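Local coordinates for CAG pathogenicity island protein 13 (Helicobacter pylori, PDB 2G3V) that is of unknown function but is encoded as CagS on the cag pathogenicity island, which is linked to a type IV secretion system, at residues Q44-F52 / L119-S127; L91-A102 / Y146-V157. All blocks are in the same frame, centred on the assembly; numbering follows the deposited sequence.

Contact 1: residues Q44-F52 / L119-S127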
loop_
_atom_site.group_PDB
_atom_site.type_symbol
_atom_site.label_atom_id
_atom_site.label_comp_id
_atom_site.label_asym_id
_atom_site.label_seq_id
_atom_site.Cartn_x
_atom_site.Cartn_y
_atom_site.Cartn_z
ATOM N N GLN A 44 -9.987 -0.696 4.042
ATOM C CA GLN A 44 -9.343 -1.004 2.778
ATOM C C GLN A 44 -7.942 -1.579 2.982
ATOM O O GLN A 44 -7.503 -2.472 2.263
ATOM C CB GLN A 44 -9.246 0.247 1.908
ATOM C CG GLN A 44 -10.129 0.232 0.675
ATOM C CD GLN A 44 -9.874 1.432 -0.216
ATOM O OE1 GLN A 44 -10.375 2.537 0.034
ATOM N NE2 GLN A 44 -9.068 1.226 -1.260
ATOM N N ILE A 45 -7.229 -1.047 3.960
ATOM C CA ILE A 45 -5.893 -1.530 4.259
ATOM C C ILE A 45 -6.010 -2.946 4.826
ATOM O O ILE A 45 -5.205 -3.809 4.515
ATOM C CB ILE A 45 -5.178 -0.595 5.286
ATOM C CG1 ILE A 45 -4.981 0.793 4.661
ATOM C CG2 ILE A 45 -3.832 -1.199 5.728
ATOM C CD1 ILE A 45 -4.337 1.813 5.583
ATOM N N LYS A 46 -7.030 -3.166 5.645
ATOM C CA LYS A 46 -7.274 -4.471 6.274
ATOM C C LYS A 46 -7.679 -5.530 5.251
ATOM O O LYS A 46 -7.243 -6.669 5.322
ATOM C CB LYS A 46 -8.371 -4.338 7.340
ATOM C CG LYS A 46 -8.766 -5.633 7.986
ATOM C CD LYS A 46 -7.651 -6.170 8.842
ATOM C CE LYS A 46 -8.101 -7.426 9.569
ATOM N NZ LYS A 46 -7.073 -8.000 10.472
ATOM N N THR A 47 -8.537 -5.149 4.312
ATOM C CA THR A 47 -8.973 -6.071 3.271
ATOM C C THR A 47 -7.765 -6.513 2.429
ATOM O O THR A 47 -7.646 -7.678 2.070
ATOM C CB THR A 47 -10.030 -5.396 2.379
ATOM O OG1 THR A 47 -11.061 -4.883 3.228
ATOM C CG2 THR A 47 -10.639 -6.389 1.377
HETATM N N MSE A 48 -6.864 -5.589 2.123
HETATM C CA MSE A 48 -5.697 -5.937 1.320
HETATM C C MSE A 48 -4.742 -6.808 2.136
HETATM O O MSE A 48 -4.208 -7.827 1.654
HETATM C CB MSE A 48 -4.980 -4.669 0.836
HETATM C CG MSE A 48 -5.838 -3.791 -0.057
HETATM SE SE MSE A 48 -4.857 -2.388 -0.908
HETATM C CE MSE A 48 -4.865 -1.066 0.485
ATOM N N HIS A 49 -4.525 -6.410 3.382
ATOM C CA HIS A 49 -3.646 -7.158 4.266
ATOM C C HIS A 49 -4.039 -8.629 4.374
ATOM O O HIS A 49 -3.176 -9.503 4.437
ATOM C CB HIS A 49 -3.631 -6.525 5.659
ATOM C CG HIS A 49 -2.948 -7.363 6.695
ATOM N ND1 HIS A 49 -3.558 -8.438 7.306
ATOM C CD2 HIS A 49 -1.691 -7.312 7.197
ATOM C CE1 HIS A 49 -2.709 -9.009 8.142
ATOM N NE2 HIS A 49 -1.566 -8.347 8.094
ATOM N N ASP A 50 -5.338 -8.904 4.403
ATOM C CA ASP A 50 -5.794 -10.284 4.489
ATOM C C ASP A 50 -5.602 -10.973 3.145
ATOM O O ASP A 50 -5.269 -12.154 3.090
ATOM C CB ASP A 50 -7.271 -10.341 4.913
ATOM C CG ASP A 50 -7.519 -9.663 6.271
ATOM O OD1 ASP A 50 -6.699 -9.880 7.205
ATOM O OD2 ASP A 50 -8.529 -8.923 6.415
ATOM N N PHE A 51 -5.805 -10.221 2.068
ATOM C CA PHE A 51 -5.663 -10.735 0.714
ATOM C C PHE A 51 -4.226 -11.166 0.526
ATOM O O PHE A 51 -3.947 -12.285 0.087
ATOM C CB PHE A 51 -6.014 -9.650 -0.298
ATOM C CG PHE A 51 -5.784 -10.046 -1.727
ATOM C CD1 PHE A 51 -6.625 -10.956 -2.355
ATOM C CD2 PHE A 51 -4.729 -9.496 -2.449
ATOM C CE1 PHE A 51 -6.426 -11.314 -3.687
ATOM C CE2 PHE A 51 -4.514 -9.842 -3.781
ATOM C CZ PHE A 51 -5.372 -10.757 -4.401
ATOM N N PHE A 52 -3.316 -10.263 0.867
ATOM C CA PHE A 52 -1.898 -10.550 0.757
ATOM C C PHE A 52 -1.537 -11.827 1.546
ATOM O O PHE A 52 -0.903 -12.754 1.013
ATOM C CB PHE A 52 -1.070 -9.351 1.247
ATOM C CG PHE A 52 -1.291 -8.078 0.450
ATOM C CD1 PHE A 52 -1.714 -8.128 -0.882
ATOM C CD2 PHE A 52 -1.075 -6.833 1.034
ATOM C CE1 PHE A 52 -1.919 -6.958 -1.614
ATOM C CE2 PHE A 52 -1.271 -5.659 0.321
ATOM C CZ PHE A 52 -1.697 -5.715 -1.009
ATOM N N LEU A 119 -2.047 4.270 0.029
ATOM C CA LEU A 119 -2.702 3.128 -0.600
ATOM C C LEU A 119 -2.024 2.765 -1.917
ATOM O O LEU A 119 -1.955 1.583 -2.292
ATOM C CB LEU A 119 -4.182 3.434 -0.844
ATOM C CG LEU A 119 -5.032 3.711 0.399
ATOM C CD1 LEU A 119 -6.398 4.235 -0.015
ATOM C CD2 LEU A 119 -5.169 2.442 1.224
ATOM N N GLY A 120 -1.500 3.759 -2.632
ATOM C CA GLY A 120 -0.830 3.528 -3.901
ATOM C C GLY A 120 0.325 2.532 -3.863
ATOM O O GLY A 120 0.782 2.043 -4.899
ATOM N N ILE A 121 0.809 2.219 -2.673
ATOM C CA ILE A 121 1.888 1.260 -2.559
ATOM C C ILE A 121 1.376 -0.161 -2.740
ATOM O O ILE A 121 2.079 -1.019 -3.264
ATOM C CB ILE A 121 2.563 1.371 -1.189
ATOM C CG1 ILE A 121 3.296 2.706 -1.104
ATOM C CG2 ILE A 121 3.509 0.190 -0.954
ATOM C CD1 ILE A 121 3.901 2.969 0.246
ATOM N N PHE A 122 0.133 -0.396 -2.337
ATOM C CA PHE A 122 -0.432 -1.735 -2.388
ATOM C C PHE A 122 -1.350 -2.059 -3.556
ATOM O O PHE A 122 -1.470 -3.222 -3.931
ATOM C CB PHE A 122 -1.150 -2.008 -1.064
ATOM C CG PHE A 122 -0.350 -1.601 0.146
ATOM C CD1 PHE A 122 0.735 -2.357 0.569
ATOM C CD2 PHE A 122 -0.626 -0.402 0.806
ATOM C CE1 PHE A 122 1.545 -1.925 1.623
ATOM C CE2 PHE A 122 0.181 0.042 1.867
ATOM C CZ PHE A 122 1.268 -0.720 2.270
ATOM N N LEU A 123 -1.986 -1.040 -4.128
ATOM C CA LEU A 123 -2.917 -1.225 -5.247
ATOM C C LEU A 123 -2.440 -2.044 -6.464
ATOM O O LEU A 123 -3.197 -2.841 -7.007
ATOM C CB LEU A 123 -3.434 0.146 -5.710
ATOM C CG LEU A 123 -4.736 0.675 -5.081
ATOM C CD1 LEU A 123 -4.965 0.066 -3.729
ATOM C CD2 LEU A 123 -4.686 2.203 -4.982
ATOM N N PRO A 124 -1.183 -1.864 -6.903
ATOM C CA PRO A 124 -0.616 -2.593 -8.058
ATOM C C PRO A 124 -0.605 -4.122 -7.911
ATOM O O PRO A 124 -0.468 -4.854 -8.889
ATOM C CB PRO A 124 0.806 -2.039 -8.154
ATOM C CG PRO A 124 0.653 -0.659 -7.648
ATOM C CD PRO A 124 -0.235 -0.837 -6.437
ATOM N N PHE A 125 -0.732 -4.591 -6.677
ATOM C CA PHE A 125 -0.738 -6.018 -6.400
ATOM C C PHE A 125 -2.080 -6.456 -5.836
ATOM O O PHE A 125 -2.233 -7.598 -5.427
ATOM C CB PHE A 125 0.363 -6.370 -5.391
ATOM C CG PHE A 125 1.759 -6.213 -5.926
ATOM C CD1 PHE A 125 2.264 -7.101 -6.877
ATOM C CD2 PHE A 125 2.565 -5.162 -5.492
ATOM C CE1 PHE A 125 3.557 -6.941 -7.397
ATOM C CE2 PHE A 125 3.863 -4.986 -5.999
ATOM C CZ PHE A 125 4.362 -5.877 -6.958
ATOM N N PHE A 126 -3.058 -5.556 -5.822
ATOM C CA PHE A 126 -4.360 -5.910 -5.270
ATOM C C PHE A 126 -5.528 -5.694 -6.238
ATOM O O PHE A 126 -6.445 -6.512 -6.336
ATOM C CB PHE A 126 -4.596 -5.126 -3.972
ATOM C CG PHE A 126 -5.971 -5.301 -3.417
ATOM C CD1 PHE A 126 -6.334 -6.496 -2.797
ATOM C CD2 PHE A 126 -6.930 -4.284 -3.552
ATOM C CE1 PHE A 126 -7.613 -6.683 -2.326
ATOM C CE2 PHE A 126 -8.217 -4.467 -3.084
ATOM C CZ PHE A 126 -8.561 -5.665 -2.470
ATOM N N SER A 127 -5.487 -4.578 -6.945
ATOM C CA SER A 127 -6.528 -4.239 -7.902
ATOM C C SER A 127 -6.489 -5.083 -9.170
ATOM O O SER A 127 -5.442 -5.203 -9.823
ATOM C CB SER A 127 -6.420 -2.767 -8.278
ATOM O OG SER A 127 -6.796 -2.589 -9.625
#
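F125 O accepts a hydrogen bond from the hydroxyl of Y89, and the edges of two phenylalanine rings of helix 35-57 lie against the same oxygen as contacts, not bonds: F125 O lies near the plane of each ring, 3.6 Å from F51 CE2 and 3.9 Å from F52 CE1. Beyond this polar point the contact is apolar. Selenomethionine M48 fills its middle, with CG 3.6 Å above the centre of the F126 ring. Its selenium stands obliquely to that ring in a Met-aromatic contact and also meets F122 CB. A bend at the last torsion (chi3 -84°) then turns the methyl away to L119, where M48 CE is 3.6 Å from L119 CD2. In this all-helical protein the contact packs the link between helices 82-105 and 128-133, which includes a 3-10 turn, against helix 35-57. At the end of the link, F126 directs its edge into the face of F51, a T-shaped pair with centroids 5.2 Å apart and planes at 82°. L123 O accepts two backbone bonds, from F126 N and S127 N, which tie down the turn carrying F126. F52 lies deeper; F122 CB lies at its edge, in the ring plane, 3.7 Å from F52 CZ.

Contact 2: residues L91-A102 / Y146-V157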
loop_
_atom_site.group_PDB
_atom_site.type_symbol
_atom_site.label_atom_id
_atom_site.label_comp_id
_atom_site.label_asym_id
_atom_site.label_seq_id
_atom_site.Cartn_x
_atom_site.Cartn_y
_atom_site.Cartn_z
ATOM N N LEU A 91 5.980 -9.890 1.849
ATOM C CA LEU A 91 6.503 -8.573 2.177
ATOM C C LEU A 91 5.392 -7.514 2.163
ATOM O O LEU A 91 5.491 -6.496 2.845
ATOM C CB LEU A 91 7.616 -8.215 1.179
ATOM C CG LEU A 91 8.637 -7.129 1.541
ATOM C CD1 LEU A 91 9.510 -7.612 2.704
ATOM C CD2 LEU A 91 9.496 -6.819 0.329
ATOM N N LEU A 92 4.344 -7.753 1.380
ATOM C CA LEU A 92 3.201 -6.840 1.296
ATOM C C LEU A 92 2.354 -6.989 2.554
ATOM O O LEU A 92 1.858 -5.998 3.089
ATOM C CB LEU A 92 2.336 -7.151 0.065
ATOM C CG LEU A 92 2.511 -6.309 -1.204
ATOM C CD1 LEU A 92 3.980 -6.009 -1.451
ATOM C CD2 LEU A 92 1.932 -7.049 -2.378
ATOM N N GLU A 93 2.189 -8.226 3.024
ATOM C CA GLU A 93 1.409 -8.486 4.233
ATOM C C GLU A 93 2.101 -7.813 5.408
ATOM O O GLU A 93 1.463 -7.221 6.281
ATOM C CB GLU A 93 1.315 -9.984 4.514
ATOM C CG GLU A 93 0.452 -10.318 5.727
ATOM C CD GLU A 93 0.792 -11.667 6.338
ATOM O OE1 GLU A 93 0.900 -12.659 5.585
ATOM O OE2 GLU A 93 0.949 -11.740 7.575
ATOM N N SER A 94 3.424 -7.915 5.419
ATOM C CA SER A 94 4.227 -7.313 6.471
ATOM C C SER A 94 4.039 -5.802 6.513
ATOM O O SER A 94 3.760 -5.231 7.563
ATOM C CB SER A 94 5.713 -7.637 6.253
ATOM O OG SER A 94 5.955 -9.034 6.301
ATOM N N GLU A 95 4.195 -5.151 5.366
ATOM C CA GLU A 95 4.049 -3.702 5.301
ATOM C C GLU A 95 2.630 -3.257 5.647
ATOM O O GLU A 95 2.444 -2.247 6.314
ATOM C CB GLU A 95 4.444 -3.178 3.909
ATOM C CG GLU A 95 5.867 -3.537 3.514
ATOM C CD GLU A 95 6.881 -3.266 4.630
ATOM O OE1 GLU A 95 6.927 -2.118 5.137
ATOM O OE2 GLU A 95 7.629 -4.200 5.002
ATOM N N THR A 96 1.620 -4.001 5.210
ATOM C CA THR A 96 0.255 -3.602 5.540
ATOM C C THR A 96 0.061 -3.676 7.063
ATOM O O THR A 96 -0.699 -2.899 7.652
ATOM C CB THR A 96 -0.790 -4.466 4.786
ATOM O OG1 THR A 96 -0.547 -5.855 5.006
ATOM C CG2 THR A 96 -0.711 -4.207 3.308
HETATM N N MSE A 97 0.787 -4.593 7.694
HETATM C CA MSE A 97 0.740 -4.787 9.137
HETATM C C MSE A 97 1.370 -3.608 9.893
HETATM O O MSE A 97 0.816 -3.116 10.880
HETATM C CB MSE A 97 1.484 -6.072 9.500
HETATM C CG MSE A 97 0.635 -7.321 9.582
HETATM SE SE MSE A 97 -0.259 -7.535 11.318
HETATM C CE MSE A 97 1.318 -7.839 12.411
ATOM N N GLU A 98 2.539 -3.173 9.430
ATOM C CA GLU A 98 3.252 -2.057 10.060
ATOM C C GLU A 98 2.425 -0.771 9.951
ATOM O O GLU A 98 2.311 -0.025 10.922
ATOM C CB GLU A 98 4.623 -1.857 9.397
ATOM C CG GLU A 98 5.606 -1.030 10.210
ATOM C CD GLU A 98 5.997 -1.721 11.511
ATOM O OE1 GLU A 98 6.398 -2.912 11.460
ATOM O OE2 GLU A 98 5.906 -1.073 12.576
ATOM N N LEU A 99 1.861 -0.510 8.770
ATOM C CA LEU A 99 1.027 0.683 8.553
ATOM C C LEU A 99 -0.182 0.639 9.495
ATOM O O LEU A 99 -0.527 1.640 10.139
ATOM C CB LEU A 99 0.548 0.746 7.089
ATOM C CG LEU A 99 -0.595 1.702 6.682
ATOM C CD1 LEU A 99 -0.189 3.156 6.888
ATOM C CD2 LEU A 99 -0.968 1.451 5.235
ATOM N N LEU A 100 -0.809 -0.530 9.581
ATOM C CA LEU A 100 -1.968 -0.714 10.448
ATOM C C LEU A 100 -1.607 -0.361 11.891
ATOM O O LEU A 100 -2.381 0.295 12.586
ATOM C CB LEU A 100 -2.448 -2.163 10.365
ATOM C CG LEU A 100 -3.881 -2.482 9.946
ATOM C CD1 LEU A 100 -4.510 -1.350 9.158
ATOM C CD2 LEU A 100 -3.854 -3.762 9.131
ATOM N N HIS A 101 -0.435 -0.790 12.351
ATOM C CA HIS A 101 -0.019 -0.470 13.718
ATOM C C HIS A 101 0.291 1.008 13.857
ATOM O O HIS A 101 -0.023 1.617 14.886
ATOM C CB HIS A 101 1.197 -1.303 14.135
ATOM C CG HIS A 101 0.868 -2.734 14.388
ATOM N ND1 HIS A 101 -0.125 -3.116 15.263
ATOM C CD2 HIS A 101 1.363 -3.875 13.856
ATOM C CE1 HIS A 101 -0.232 -4.432 15.256
ATOM N NE2 HIS A 101 0.659 -4.917 14.410
ATOM N N ALA A 102 0.915 1.576 12.823
ATOM C CA ALA A 102 1.234 3.000 12.808
ATOM C C ALA A 102 -0.073 3.740 13.057
ATOM O O ALA A 102 -0.149 4.604 13.933
ATOM C CB ALA A 102 1.814 3.398 11.462
ATOM N N TYR A 146 10.022 -3.850 -5.784
ATOM C CA TYR A 146 9.421 -3.928 -4.454
ATOM C C TYR A 146 10.273 -4.772 -3.523
ATOM O O TYR A 146 10.518 -4.403 -2.370
ATOM C CB TYR A 146 8.004 -4.527 -4.530
ATOM C CG TYR A 146 6.898 -3.493 -4.660
ATOM C CD1 TYR A 146 6.038 -3.224 -3.595
ATOM C CD2 TYR A 146 6.736 -2.762 -5.842
ATOM C CE1 TYR A 146 5.036 -2.246 -3.700
ATOM C CE2 TYR A 146 5.752 -1.788 -5.961
ATOM C CZ TYR A 146 4.903 -1.533 -4.890
ATOM O OH TYR A 146 3.930 -0.575 -5.020
ATOM N N GLY A 147 10.716 -5.912 -4.035
ATOM C CA GLY A 147 11.522 -6.802 -3.234
ATOM C C GLY A 147 12.797 -6.158 -2.741
ATOM O O GLY A 147 13.313 -6.528 -1.689
ATOM N N THR A 148 13.315 -5.189 -3.488
ATOM C CA THR A 148 14.563 -4.539 -3.089
ATOM C C THR A 148 14.417 -3.291 -2.220
ATOM O O THR A 148 15.194 -3.084 -1.285
ATOM C CB THR A 148 15.420 -4.207 -4.318
ATOM O OG1 THR A 148 14.641 -3.473 -5.271
ATOM C CG2 THR A 148 15.916 -5.488 -4.951
ATOM N N LYS A 149 13.421 -2.466 -2.511
ATOM C CA LYS A 149 13.206 -1.257 -1.736
ATOM C C LYS A 149 12.546 -1.498 -0.365
ATOM O O LYS A 149 13.094 -1.133 0.675
ATOM C CB LYS A 149 12.358 -0.265 -2.542
ATOM C CG LYS A 149 13.075 0.372 -3.720
ATOM C CD LYS A 149 12.244 1.518 -4.304
ATOM C CE LYS A 149 13.013 2.298 -5.382
ATOM N NZ LYS A 149 12.222 3.443 -5.956
ATOM N N LEU A 150 11.374 -2.118 -0.370
ATOM C CA LEU A 150 10.634 -2.360 0.858
ATOM C C LEU A 150 11.407 -2.976 2.025
ATOM O O LEU A 150 11.322 -2.496 3.154
ATOM C CB LEU A 150 9.411 -3.217 0.543
ATOM C CG LEU A 150 8.045 -2.546 0.743
ATOM C CD1 LEU A 150 7.992 -1.206 0.048
ATOM C CD2 LEU A 150 6.950 -3.468 0.203
ATOM N N PRO A 151 12.170 -4.054 1.774
ATOM C CA PRO A 151 12.928 -4.682 2.863
ATOM C C PRO A 151 13.799 -3.655 3.576
ATOM O O PRO A 151 13.798 -3.557 4.801
ATOM C CB PRO A 151 13.764 -5.742 2.142
ATOM C CG PRO A 151 12.946 -6.065 0.952
ATOM C CD PRO A 151 12.470 -4.707 0.491
ATOM N N LEU A 152 14.544 -2.895 2.786
ATOM C CA LEU A 152 15.416 -1.866 3.312
ATOM C C LEU A 152 14.788 -0.516 3.033
ATOM O O LEU A 152 15.319 0.260 2.247
ATOM C CB LEU A 152 16.797 -1.929 2.649
ATOM C CG LEU A 152 17.691 -3.134 2.954
ATOM C CD1 LEU A 152 19.031 -2.981 2.249
ATOM C CD2 LEU A 152 17.897 -3.248 4.455
ATOM N N LEU A 153 13.648 -0.253 3.666
ATOM C CA LEU A 153 12.954 1.018 3.494
ATOM C C LEU A 153 12.161 1.347 4.750
ATOM O O LEU A 153 11.689 2.465 4.914
ATOM C CB LEU A 153 12.024 0.959 2.275
ATOM C CG LEU A 153 11.299 2.235 1.809
ATOM C CD1 LEU A 153 12.295 3.357 1.531
ATOM C CD2 LEU A 153 10.508 1.927 0.558
ATOM N N LYS A 154 12.030 0.360 5.632
ATOM C CA LYS A 154 11.300 0.511 6.894
ATOM C C LYS A 154 10.257 1.613 6.797
ATOM O O LYS A 154 10.406 2.670 7.412
ATOM C CB LYS A 154 12.268 0.845 8.041
ATOM C CG LYS A 154 13.498 -0.062 8.165
ATOM C CD LYS A 154 13.285 -1.208 9.142
ATOM C CE LYS A 154 12.331 -2.255 8.583
ATOM N NZ LYS A 154 12.171 -3.420 9.497
ATOM N N LEU A 155 9.220 1.393 5.999
ATOM C CA LEU A 155 8.153 2.390 5.874
ATOM C C LEU A 155 7.180 2.212 7.052
ATOM O O LEU A 155 7.042 1.109 7.596
ATOM C CB LEU A 155 7.381 2.203 4.559
ATOM C CG LEU A 155 8.024 2.477 3.189
ATOM C CD1 LEU A 155 7.205 1.768 2.114
ATOM C CD2 LEU A 155 8.102 3.975 2.913
ATOM N N PHE A 156 6.531 3.299 7.456
ATOM C CA PHE A 156 5.540 3.259 8.539
ATOM C C PHE A 156 6.041 3.016 9.960
ATOM O O PHE A 156 5.249 2.908 10.887
ATOM C CB PHE A 156 4.471 2.223 8.203
ATOM C CG PHE A 156 3.927 2.354 6.812
ATOM C CD1 PHE A 156 3.428 3.578 6.356
ATOM C CD2 PHE A 156 3.911 1.264 5.957
ATOM C CE1 PHE A 156 2.917 3.707 5.057
ATOM C CE2 PHE A 156 3.404 1.380 4.665
ATOM C CZ PHE A 156 2.904 2.608 4.213
ATOM N N VAL A 157 7.354 2.936 10.132
ATOM C CA VAL A 157 7.943 2.725 11.450
ATOM C C VAL A 157 8.195 4.112 12.022
ATOM O O VAL A 157 9.210 4.735 11.722
ATOM C CB VAL A 157 9.283 1.961 11.342
ATOM C CG1 VAL A 157 9.884 1.747 12.725
ATOM C CG2 VAL A 157 9.059 0.634 10.646
#
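F156 packs its ring flat against L99 where an irregular chain, continuing from the end of helix 136-149, runs along helix 82-105 in this all-helical fold. L99 CB stands over one face, 3.7 Å from the F156 ring centroid and 16° off the normal, and L99 CD1 reaches F156 CE1 at 3.6 Å. The opposite face is backed by CB of the preceding residue, L155, so the ring is clamped between two aliphatic groups. F156 has a left-handed backbone conformation (phi 70°), and its carbonyl oxygen faces the methyl of A102. A second tight patch forms one helical turn and more away, where L150 lodges between L91 and E95: L150 CB is 3.6 Å from L91 CD2, and L150 CD2 is 3.5 Å from E95 CG. L92 adds looser packing on Y146. The outer side is different in character. There lie the carboxylate of E95 and the side chain of E98, and K154 NZ of an exposed lysine is 6.4 Å from E95 OE2 and 6.1 Å from E98 OE1, too far for a salt bridge though perhaps near enough for a weak long-range attraction. At this rim, E98 CG rests 3.9 Å from V157 CG2.

Overall arrangement
Both contacts set a largely non-helical segment against a long helix, helix 35-57 in contact 1 and helix 82-105 in contact 2, and these two helices themselves pack together, with I45 on L99 and F52 on T96. Both are partly buried. Contact 1, centred about 6 Å from the centre of the chain, is rich in aromatic rings; contact 2, its centre about 9 Å from that point, relies more on leucines and ends in a charged rim. Their centres are 12 Å apart, and they are joined directly by a probable hydrogen bond from Y146 OH to I121 O and by the edge-to-face rings of Y146 and F125. Along the sequence their segments alternate.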